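Local coordinates for protein coatomer subunit delta (Saccharomyces cerevisiae, PDB 5FJZ) that is a subunit of the COPI coat, which probably returns dilysine-tagged proteins from Golgi to ER, and binds the tether protein Dsl1 through this mu-homology domain, at residues Lys39-Leu44 / Val106-Lys111; Phe157-Phe162 / Tyr218-Ser223; Arg229-Lys234 / Leu254-Ile259. One frame throughout, in Å; residues are numbered along the deposited sequence. Where two conformers were deposited one is given.

Overall arrangement
All three contacts reach the same long mixed sheet of the mu-homology domain. Contacts 1 and 2 are mostly buried pairings of antiparallel strands and lie on opposite sides of the chain's centre. Contact 1 joins strands 33-46 and 104-113, and the bound Dsl1 peptide reaches it. Contact 2 joins strands 155-159 and 220-229. Contact 3 is only partly buried and ties the loop after strand 220-229 to the start of strand 257-269. Its centre is about 16 Å from that of contact 1 and about 35 Å from that of contact 2. Contact 1 rests on a tryptophan over a glycine, contact 2 on apolar packing beside a threonine pair, contact 3 on charged side chains.

Contact 1. Residues Lys39-Leu44 / Val106-Lys111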
loop_
_atom_site.group_PDB
_atom_site.type_symbol
_atom_site.label_atom_id
_atom_site.label_comp_id
_atom_site.label_asym_id
_atom_site.label_seq_id
_atom_site.Cartn_x
_atom_site.Cartn_y
_atom_site.Cartn_z
ATOM N N LYS A 39 -3.714 -4.482 18.290
ATOM C CA LYS A 39 -4.560 -3.360 17.829
ATOM C C LYS A 39 -5.936 -3.694 17.976
ATOM O O LYS A 39 -6.343 -4.862 17.683
ATOM C CB LYS A 39 -4.229 -3.065 16.361
ATOM C CG LYS A 39 -2.854 -2.486 16.180
ATOM C CD LYS A 39 -2.476 -2.393 14.685
ATOM C CE LYS A 39 -2.657 -1.007 14.119
ATOM N NZ LYS A 39 -1.711 -0.800 12.964
ATOM N N GLY A 40 -6.757 -2.782 18.479
ATOM C CA GLY A 40 -8.200 -3.110 18.595
ATOM C C GLY A 40 -9.104 -2.042 18.079
ATOM O O GLY A 40 -8.712 -0.904 18.061
ATOM N N VAL A 41 -10.319 -2.425 17.743
ATOM C CA VAL A 41 -11.349 -1.474 17.376
ATOM C C VAL A 41 -12.653 -1.940 17.902
ATOM O O VAL A 41 -12.972 -3.166 17.894
ATOM C CB VAL A 41 -11.356 -1.248 15.800
ATOM C CG1 VAL A 41 -11.838 -2.471 15.044
ATOM C CG2 VAL A 41 -12.352 -0.162 15.409
ATOM N N LEU A 42 -13.515 -0.986 18.281
ATOM C CA LEU A 42 -14.870 -1.213 18.622
ATOM C C LEU A 42 -15.747 -0.627 17.507
ATOM O O LEU A 42 -15.691 0.552 17.244
ATOM C CB LEU A 42 -15.115 -0.509 19.945
ATOM C CG LEU A 42 -16.435 -1.033 20.441
ATOM C CD1 LEU A 42 -16.559 -1.159 21.918
ATOM C CD2 LEU A 42 -17.501 -0.123 19.959
ATOM N N GLU A 43 -16.498 -1.482 16.820
ATOM C CA GLU A 43 -17.344 -1.106 15.709
ATOM C C GLU A 43 -18.802 -1.250 16.114
ATOM O O GLU A 43 -19.207 -2.215 16.801
ATOM C CB GLU A 43 -17.098 -2.001 14.516
ATOM C CG GLU A 43 -15.758 -1.763 13.862
ATOM C CD GLU A 43 -15.500 -2.667 12.669
ATOM O OE1 GLU A 43 -16.323 -3.552 12.363
ATOM O OE2 GLU A 43 -14.456 -2.495 12.041
ATOM N N LEU A 44 -19.596 -0.293 15.686
ATOM C CA LEU A 44 -21.028 -0.266 15.901
ATOM C C LEU A 44 -21.774 -0.344 14.575
ATOM O O LEU A 44 -21.439 0.405 13.668
ATOM C CB LEU A 44 -21.345 1.079 16.652
ATOM C CG LEU A 44 -22.804 1.393 16.924
ATOM C CD1 LEU A 44 -23.384 0.312 17.794
ATOM C CD2 LEU A 44 -22.907 2.775 17.587
ATOM N N VAL A 106 -15.677 3.327 16.410
ATOM C CA VAL A 106 -15.931 4.409 17.398
ATOM C C VAL A 106 -14.771 4.583 18.350
ATOM O O VAL A 106 -14.616 5.622 18.978
ATOM C CB VAL A 106 -17.286 4.281 18.133
ATOM C CG1 VAL A 106 -18.486 4.467 17.169
ATOM C CG2 VAL A 106 -17.408 3.041 18.976
ATOM N N LEU A 107 -14.019 3.522 18.535
ATOM C CA LEU A 107 -12.955 3.511 19.492
ATOM C C LEU A 107 -11.883 2.563 19.008
ATOM O O LEU A 107 -12.192 1.472 18.478
ATOM C CB LEU A 107 -13.509 3.077 20.884
ATOM C CG LEU A 107 -12.467 2.957 21.989
ATOM C CD1 LEU A 107 -12.062 4.362 22.453
ATOM C CD2 LEU A 107 -13.110 2.211 23.176
ATOM N N ARG A 108 -10.648 2.938 19.184
ATOM C CA ARG A 108 -9.479 2.125 18.831
ATOM C C ARG A 108 -8.440 2.173 19.952
ATOM O O ARG A 108 -8.430 3.092 20.796
ATOM C CB ARG A 108 -8.756 2.779 17.623
ATOM C CG ARG A 108 -9.436 2.498 16.324
ATOM C CD ARG A 108 -8.769 3.362 15.268
ATOM N NE ARG A 108 -9.127 2.892 13.927
ATOM C CZ ARG A 108 -8.855 3.577 12.816
ATOM N NH1 ARG A 108 -8.242 4.776 12.876
ATOM N NH2 ARG A 108 -9.210 3.079 11.641
ATOM N N TRP A 109 -7.605 1.145 19.993
ATOM C CA TRP A 109 -6.578 0.988 20.988
ATOM C C TRP A 109 -5.414 0.274 20.379
ATOM O O TRP A 109 -5.547 -0.410 19.400
ATOM C CB TRP A 109 -7.137 0.349 22.291
ATOM C CG TRP A 109 -7.796 -0.972 22.158
ATOM C CD1 TRP A 109 -7.229 -2.200 22.422
ATOM C CD2 TRP A 109 -9.149 -1.209 21.807
ATOM N NE1 TRP A 109 -8.210 -3.213 22.199
ATOM C CE2 TRP A 109 -9.393 -2.605 21.886
ATOM C CE3 TRP A 109 -10.254 -0.369 21.565
ATOM C CZ2 TRP A 109 -10.565 -3.129 21.538
ATOM C CZ3 TRP A 109 -11.417 -0.926 21.245
ATOM C CH2 TRP A 109 -11.595 -2.256 21.220
ATOM N N ARG A 110 -4.251 0.422 20.998
ATOM C CA ARG A 110 -3.040 -0.220 20.568
ATOM C C ARG A 110 -2.073 -0.347 21.720
ATOM O O ARG A 110 -1.812 0.638 22.415
ATOM C CB ARG A 110 -2.364 0.615 19.478
ATOM C CG ARG A 110 -1.172 -0.066 18.842
ATOM C CD ARG A 110 -0.741 0.629 17.553
ATOM N NE ARG A 110 0.047 1.782 17.838
ATOM C CZ ARG A 110 1.360 1.785 18.017
ATOM N NH1 ARG A 110 2.083 0.727 17.780
ATOM N NH2 ARG A 110 2.000 2.906 18.277
ATOM N N LYS A 111 -1.471 -1.507 21.846
ATOM C CA LYS A 111 -0.481 -1.677 22.901
ATOM C C LYS A 111 0.618 -2.509 22.375
ATOM O O LYS A 111 0.397 -3.430 21.550
ATOM C CB LYS A 111 -1.119 -2.315 24.149
ATOM C CG LYS A 111 -0.072 -2.464 25.200
ATOM C CD LYS A 111 -0.648 -2.588 26.585
ATOM C CE LYS A 111 0.445 -2.870 27.587
ATOM N NZ LYS A 111 -0.240 -3.174 28.835
#
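Segments 39-44 and 106-111 run antiparallel, their axes 4.6 Å apart at the closest, with Gly40 facing Trp109 and Leu42 facing Leu107 as hydrogen-bonded pairs. Gly40 N gives a nearly straight bond to Trp109 O at 2.8 Å, and Trp109 N returns one to Gly40 O. Leu42 N bonds to Leu107 O, and Val106 N to Leu42 O. The indole of Trp109 lies flat across the neighbouring strand. Its CG sits between the backbone N and the carbonyl carbon (chi1 57°), which swings the ring over Gly40. Gly40 CA lies directly against the indole face, in a CH-pi contact 3.7 Å from the centroid of the five-membered ring of Trp109. Further along, Trp109 CH2 comes within 3.5 Å of Val41 C, and Leu42 CB meets the ring edge in plane. The pairing belongs to the large mixed sheet of the mu-homology domain, in the region that interacts with Dsl1. Glu21 accepts a hydrogen bond from Trp109 NE1. With an alanine here, Gly40 is likely to lose its cover, a gap to open beside Leu42, and Glu21 to lack this donor. Leu42 CD2 presses tightly on Val106 CG2 at 3.3 Å. On the face away from the indole, Val41 and Arg108 lie side by side, with Val41 CG2 4.1 Å from Arg108 CG. Arg108 also makes a cation-pi contact with an aromatic side chain of the bound peptide. Lys39 and Arg110 run alongside each other through their CG atoms, and Arg110 forms salt bridges with Glu37 and with Glu26 of a second subunit.

Contact 2. Residues Phe157-Phe162 / Tyr218-Ser223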
loop_
_atom_site.group_PDB
_atom_site.type_symbol
_atom_site.label_atom_id
_atom_site.label_comp_id
_atom_site.label_asym_id
_atom_site.label_seq_id
_atom_site.Cartn_x
_atom_site.Cartn_y
_atom_site.Cartn_z
ATOM N N PHE A 157 0.179 -22.976 9.681
ATOM C CA PHE A 157 1.613 -22.626 9.644
ATOM C C PHE A 157 2.154 -22.585 8.222
ATOM O O PHE A 157 1.892 -23.525 7.429
ATOM C CB PHE A 157 2.403 -23.675 10.473
ATOM C CG PHE A 157 1.927 -23.790 11.886
ATOM C CD1 PHE A 157 0.825 -24.628 12.182
ATOM C CD2 PHE A 157 2.571 -23.152 12.894
ATOM C CE1 PHE A 157 0.337 -24.700 13.485
ATOM C CE2 PHE A 157 2.115 -23.207 14.192
ATOM C CZ PHE A 157 1.016 -24.025 14.484
ATOM N N THR A 158 2.842 -21.520 7.880
ATOM C CA THR A 158 3.354 -21.326 6.504
ATOM C C THR A 158 4.873 -21.247 6.544
ATOM O O THR A 158 5.460 -20.511 7.294
ATOM C CB THR A 158 2.706 -20.104 5.779
ATOM O OG1 THR A 158 1.320 -20.402 5.760
ATOM C CG2 THR A 158 3.269 -19.968 4.366
ATOM N N ILE A 159 5.496 -22.054 5.704
ATOM C CA ILE A 159 6.888 -22.123 5.504
ATOM C C ILE A 159 7.168 -21.577 4.123
ATOM O O ILE A 159 6.588 -22.068 3.135
ATOM C CB ILE A 159 7.437 -23.619 5.552
ATOM C CG1 ILE A 159 6.868 -24.346 6.742
ATOM C CG2 ILE A 159 8.954 -23.574 5.573
ATOM C CD1 ILE A 159 7.164 -23.684 8.082
ATOM N N PRO A 160 8.101 -20.591 3.994
ATOM C CA PRO A 160 8.359 -19.864 2.698
ATOM C C PRO A 160 9.255 -20.567 1.644
ATOM O O PRO A 160 10.179 -19.966 1.078
ATOM C CB PRO A 160 8.975 -18.592 3.145
ATOM C CG PRO A 160 9.717 -18.994 4.381
ATOM C CD PRO A 160 8.816 -19.969 5.090
ATOM N N VAL A 161 8.866 -21.785 1.307
ATOM C CA VAL A 161 9.592 -22.596 0.361
ATOM C C VAL A 161 8.553 -23.268 -0.486
ATOM O O VAL A 161 7.379 -23.348 -0.109
ATOM C CB VAL A 161 10.556 -23.596 1.048
ATOM C CG1 VAL A 161 11.644 -22.881 1.763
ATOM C CG2 VAL A 161 9.840 -24.515 1.964
ATOM N N PHE A 162 8.962 -23.708 -1.663
ATOM C CA PHE A 162 8.048 -24.407 -2.569
ATOM C C PHE A 162 8.742 -25.706 -3.014
ATOM O O PHE A 162 9.466 -25.679 -4.022
ATOM C CB PHE A 162 7.814 -23.557 -3.860
ATOM C CG PHE A 162 7.070 -22.268 -3.613
ATOM C CD1 PHE A 162 7.740 -21.188 -3.091
ATOM C CD2 PHE A 162 5.730 -22.201 -3.767
ATOM C CE1 PHE A 162 7.063 -20.021 -2.771
ATOM C CE2 PHE A 162 5.030 -21.064 -3.421
ATOM C CZ PHE A 162 5.701 -19.965 -2.941
ATOM N N TYR A 218 12.855 -19.787 7.024
ATOM C CA TYR A 218 12.352 -18.697 7.843
ATOM C C TYR A 218 12.135 -17.411 6.999
ATOM O O TYR A 218 12.782 -17.268 5.963
ATOM C CB TYR A 218 13.338 -18.406 8.977
ATOM C CG TYR A 218 13.437 -19.518 9.946
ATOM C CD1 TYR A 218 12.576 -19.635 11.002
ATOM C CD2 TYR A 218 14.471 -20.446 9.837
ATOM C CE1 TYR A 218 12.676 -20.726 11.888
ATOM C CE2 TYR A 218 14.556 -21.543 10.668
ATOM C CZ TYR A 218 13.668 -21.678 11.689
ATOM O OH TYR A 218 13.794 -22.749 12.552
ATOM N N PRO A 219 11.197 -16.510 7.375
ATOM C CA PRO A 219 10.245 -16.561 8.511
ATOM C C PRO A 219 9.130 -17.616 8.366
ATOM O O PRO A 219 8.540 -17.819 7.297
ATOM C CB PRO A 219 9.736 -15.147 8.577
ATOM C CG PRO A 219 9.826 -14.595 7.138
ATOM C CD PRO A 219 10.936 -15.350 6.465
ATOM N N MET A 220 8.821 -18.311 9.435
ATOM C CA MET A 220 7.643 -19.146 9.474
ATOM C C MET A 220 6.486 -18.316 10.054
ATOM O O MET A 220 6.632 -17.686 11.101
ATOM C CB MET A 220 7.888 -20.372 10.385
ATOM C CG MET A 220 9.041 -21.248 9.936
ATOM S SD MET A 220 9.278 -22.704 10.985
ATOM C CE MET A 220 10.718 -23.427 10.189
ATOM N N THR A 221 5.333 -18.371 9.407
ATOM C CA THR A 221 4.216 -17.554 9.781
ATOM C C THR A 221 3.113 -18.420 10.308
ATOM O O THR A 221 2.853 -19.533 9.795
ATOM C CB THR A 221 3.693 -16.762 8.574
ATOM O OG1 THR A 221 4.698 -15.855 8.157
ATOM C CG2 THR A 221 2.483 -15.965 8.924
ATOM N N VAL A 222 2.405 -17.929 11.286
ATOM C CA VAL A 222 1.212 -18.603 11.792
ATOM C C VAL A 222 -0.054 -17.736 11.572
ATOM O O VAL A 222 0.010 -16.486 11.711
ATOM C CB VAL A 222 1.330 -18.986 13.259
ATOM C CG1 VAL A 222 1.455 -17.776 14.137
ATOM C CG2 VAL A 222 0.105 -19.754 13.707
ATOM N N SER A 223 -1.146 -18.409 11.241
ATOM C CA SER A 223 -2.419 -17.756 10.965
ATOM C C SER A 223 -3.518 -18.419 11.781
ATOM O O SER A 223 -3.709 -19.656 11.680
ATOM C CB SER A 223 -2.693 -17.889 9.450
ATOM O OG SER A 223 -3.908 -17.243 9.074
HETATM O O HOH W 1 0.251 -19.202 8.205
#
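Ile159 and Met220 lie side by side at the apolar centre. The CD1 methyl of Ile159 touches Met220 CG at 3.6 Å and lies 3.7 Å from Met220 SD. Met220 reaches along this methyl because its chain is extended beyond CG (chi2 -178°). Their strands, 155-159 and 220-229, are antiparallel neighbours in the mixed sheet of the mu-homology domain. The pair faces the smaller antiparallel sheet, where Phe207 and Ile209 pack on Ile159 and Thr127 touches Met220. Next along the strands, the CG2 methyl of Val222 sits over one face of the Phe157 ring, 4.0 Å from Phe157 CE2. At the other end Pro160 packs on the chain at Pro219, with Pro160 CD 3.1 Å from Pro219 O. Pro160 is the centre of an inverse gamma turn, and a cis peptide bond precedes Pro219. The pairing of these two strands with each other ends before the prolines, while Ile159 and Met220 keep backbone bonds to Thr190 and Val269.

Thr158 and Thr221 form the antiparallel hydrogen-bonded pair. Thr158 N bonds to Thr221 O at 2.8 Å, and Thr221 N bonds to Thr158 O at 3.0 Å. A water donates a further bond to Thr221 O, at 3.1 Å, and also pairs with Thr158 OG1. That hydroxyl has a second partner in Ser191. Thr221 O thus takes two hydrogen bonds on the threonine side, while the opposite side is packed with apolar side chains and the Met220 sulfur.

Contact 3. Residues Arg229-Lys234 / Leu254-Ile259; sequences RDKLAK and LPYDVI
Lys231 lays its side chain across Tyr256, with CE over one face of the ring and offset toward the rim. The ammonium makes an off-centre cation-pi contact, Lys231 NZ being 3.8 Å from the centroid of the Tyr256 ring and 32° off its normal. Bends at chi3 and chi4 bring the amine back to the ring. Lys231 belongs to a type I beta turn from Asp230 to Ala233, which follows strand 220-229 of the mu-homology domain. Asp230 also forms an Asx turn, its OD1 accepting from Leu232 N at 2.9 Å. The turn is pinned to the start of strand 257-269 by Asp230 N, which bonds to Val258 O at 2.8 Å. Val258 CG2 packs against the turn, 3.7 Å from Lys231 O. Ile241 lies against both Val258 and Tyr256.

Beside the turn, Arg229 and Ile259 form an antiparallel non-hydrogen-bonded pair. The aliphatic part of Arg229 crosses Ile259, with Arg229 CG 3.9 Å from Ile259 CG1. An extended chain from CG to NE then carries the guanidinium to Asp257. In one of the two conformers of Asp257, Arg229 NE makes a salt bridge to Asp257 OD2 at 2.8 Å, and NH2 adds a weak bond to the same oxygen, so the bridge may not always be made. There Asp257 OD2 lies at the edge of the guanidinium, close to its plane, but the two groups are turned 61° apart. Arg229 NH1 has another partner in Glu11 O, which ties the N-terminal part of the chain to this corner. A water links the two segments, donating to Lys231 O and accepting from Tyr256 OH, with each of these oxygens 2.6 Å from the water oxygen.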
loop_
_atom_site.group_PDB
_atom_site.type_symbol
_atom_site.label_atom_id
_atom_site.label_comp_id
_atom_site.label_asym_id
_atom_site.label_seq_id
_atom_site.Cartn_x
_atom_site.Cartn_y
_atom_site.Cartn_z
ATOM N N ARG A 229 -20.070 -14.808 19.385
ATOM C CA ARG A 229 -21.238 -13.945 19.484
ATOM C C ARG A 229 -21.918 -14.196 20.812
ATOM O O ARG A 229 -22.384 -15.317 21.043
ATOM C CB ARG A 229 -22.196 -14.197 18.317
ATOM C CG ARG A 229 -23.387 -13.261 18.335
ATOM C CD ARG A 229 -24.019 -13.270 16.966
ATOM N NE ARG A 229 -25.117 -12.323 16.936
ATOM C CZ ARG A 229 -25.528 -11.658 15.872
ATOM N NH1 ARG A 229 -24.978 -11.862 14.691
ATOM N NH2 ARG A 229 -26.519 -10.805 16.003
ATOM N N ASP A 230 -21.954 -13.188 21.685
ATOM C CA ASP A 230 -22.531 -13.279 23.034
ATOM C C ASP A 230 -22.535 -11.859 23.593
ATOM O O ASP A 230 -21.488 -11.231 23.671
ATOM C CB ASP A 230 -21.683 -14.219 23.905
ATOM C CG ASP A 230 -22.146 -14.315 25.416
ATOM O OD1 ASP A 230 -23.013 -13.560 25.939
ATOM O OD2 ASP A 230 -21.561 -15.155 26.104
ATOM N N LYS A 231 -23.706 -11.365 24.037
ATOM C CA LYS A 231 -23.806 -10.060 24.696
ATOM C C LYS A 231 -22.762 -9.776 25.740
ATOM O O LYS A 231 -22.360 -8.613 25.974
ATOM C CB LYS A 231 -25.158 -9.916 25.424
ATOM C CG LYS A 231 -26.286 -9.438 24.562
ATOM C CD LYS A 231 -27.613 -9.595 25.315
ATOM C CE LYS A 231 -28.450 -8.338 25.374
ATOM N NZ LYS A 231 -28.041 -7.378 26.434
ATOM N N LEU A 232 -22.372 -10.813 26.465
ATOM C CA LEU A 232 -21.493 -10.710 27.616
ATOM C C LEU A 232 -20.024 -11.073 27.263
ATOM O O LEU A 232 -19.148 -11.047 28.121
ATOM C CB LEU A 232 -22.035 -11.615 28.758
ATOM C CG LEU A 232 -23.477 -11.381 29.295
ATOM C CD1 LEU A 232 -23.883 -12.320 30.443
ATOM C CD2 LEU A 232 -23.740 -9.933 29.693
ATOM N N ALA A 233 -19.757 -11.329 25.977
ATOM C CA ALA A 233 -18.411 -11.668 25.501
ATOM C C ALA A 233 -17.447 -10.580 25.868
ATOM O O ALA A 233 -17.768 -9.391 25.759
ATOM C CB ALA A 233 -18.390 -11.900 23.973
ATOM N N LYS A 234 -16.247 -11.010 26.234
ATOM C CA LYS A 234 -15.125 -10.118 26.476
ATOM C C LYS A 234 -14.081 -10.429 25.400
ATOM O O LYS A 234 -13.762 -11.617 25.206
ATOM C CB LYS A 234 -14.516 -10.440 27.804
ATOM C CG LYS A 234 -15.018 -9.647 28.959
ATOM C CD LYS A 234 -13.959 -9.754 30.042
ATOM C CE LYS A 234 -14.470 -9.319 31.392
ATOM N NZ LYS A 234 -13.685 -10.002 32.449
ATOM N N LEU A 254 -31.483 -0.676 25.731
ATOM C CA LEU A 254 -31.904 -1.080 24.403
ATOM C C LEU A 254 -31.404 -2.507 24.121
ATOM O O LEU A 254 -30.387 -2.885 24.641
ATOM C CB LEU A 254 -31.297 -0.096 23.398
ATOM C CG LEU A 254 -32.053 1.164 22.954
ATOM C CD1 LEU A 254 -33.454 1.311 23.532
ATOM C CD2 LEU A 254 -31.220 2.411 23.156
ATOM N N PRO A 255 -32.047 -3.219 23.201
ATOM C CA PRO A 255 -31.592 -4.555 22.858
ATOM C C PRO A 255 -30.331 -4.455 21.952
ATOM O O PRO A 255 -30.203 -3.523 21.155
ATOM C CB PRO A 255 -32.699 -5.103 21.998
ATOM C CG PRO A 255 -33.355 -3.865 21.369
ATOM C CD PRO A 255 -33.325 -2.893 22.520
ATOM N N TYR A 256 -29.444 -5.413 22.077
ATOM C CA TYR A 256 -28.197 -5.383 21.271
ATOM C C TYR A 256 -27.510 -6.750 21.355
ATOM O O TYR A 256 -27.885 -7.595 22.161
ATOM C CB TYR A 256 -27.271 -4.301 21.725
ATOM C CG TYR A 256 -26.712 -4.529 23.116
ATOM C CD1 TYR A 256 -27.444 -4.144 24.246
ATOM C CD2 TYR A 256 -25.449 -5.084 23.305
ATOM C CE1 TYR A 256 -26.955 -4.339 25.526
ATOM C CE2 TYR A 256 -24.955 -5.301 24.572
ATOM C CZ TYR A 256 -25.694 -4.902 25.673
ATOM O OH TYR A 256 -25.210 -5.110 26.902
ATOM N N ASP A 257 -26.540 -6.972 20.470
ATOM C CA ASP A 257 -25.690 -8.146 20.506
ATOM C C ASP A 257 -24.247 -7.712 20.339
ATOM O O ASP A 257 -23.972 -6.579 19.865
ATOM C CB ASP A 257 -26.070 -9.015 19.324
ATOM C CG ASP A 257 -26.755 -10.311 19.701
ATOM O OD1 ASP A 257 -27.784 -10.228 20.377
ATOM O OD2 ASP A 257 -26.303 -11.416 19.298
ATOM N N VAL A 258 -23.321 -8.602 20.680
ATOM C CA VAL A 258 -21.894 -8.326 20.666
ATOM C C VAL A 258 -21.207 -9.543 20.048
ATOM O O VAL A 258 -21.552 -10.693 20.401
ATOM C CB VAL A 258 -21.374 -8.126 22.068
ATOM C CG1 VAL A 258 -19.849 -7.935 22.112
ATOM C CG2 VAL A 258 -22.051 -6.915 22.750
ATOM N N ILE A 259 -20.286 -9.261 19.127
ATOM C CA ILE A 259 -19.327 -10.209 18.629
ATOM C C ILE A 259 -17.936 -9.797 19.070
ATOM O O ILE A 259 -17.557 -8.625 18.864
ATOM C CB ILE A 259 -19.397 -10.276 17.124
ATOM C CG1 ILE A 259 -20.721 -10.849 16.699
ATOM C CG2 ILE A 259 -18.192 -11.080 16.542
ATOM C CD1 ILE A 259 -21.008 -10.741 15.235
HETATM O O HOH W 2 -23.321 -6.711 27.541
#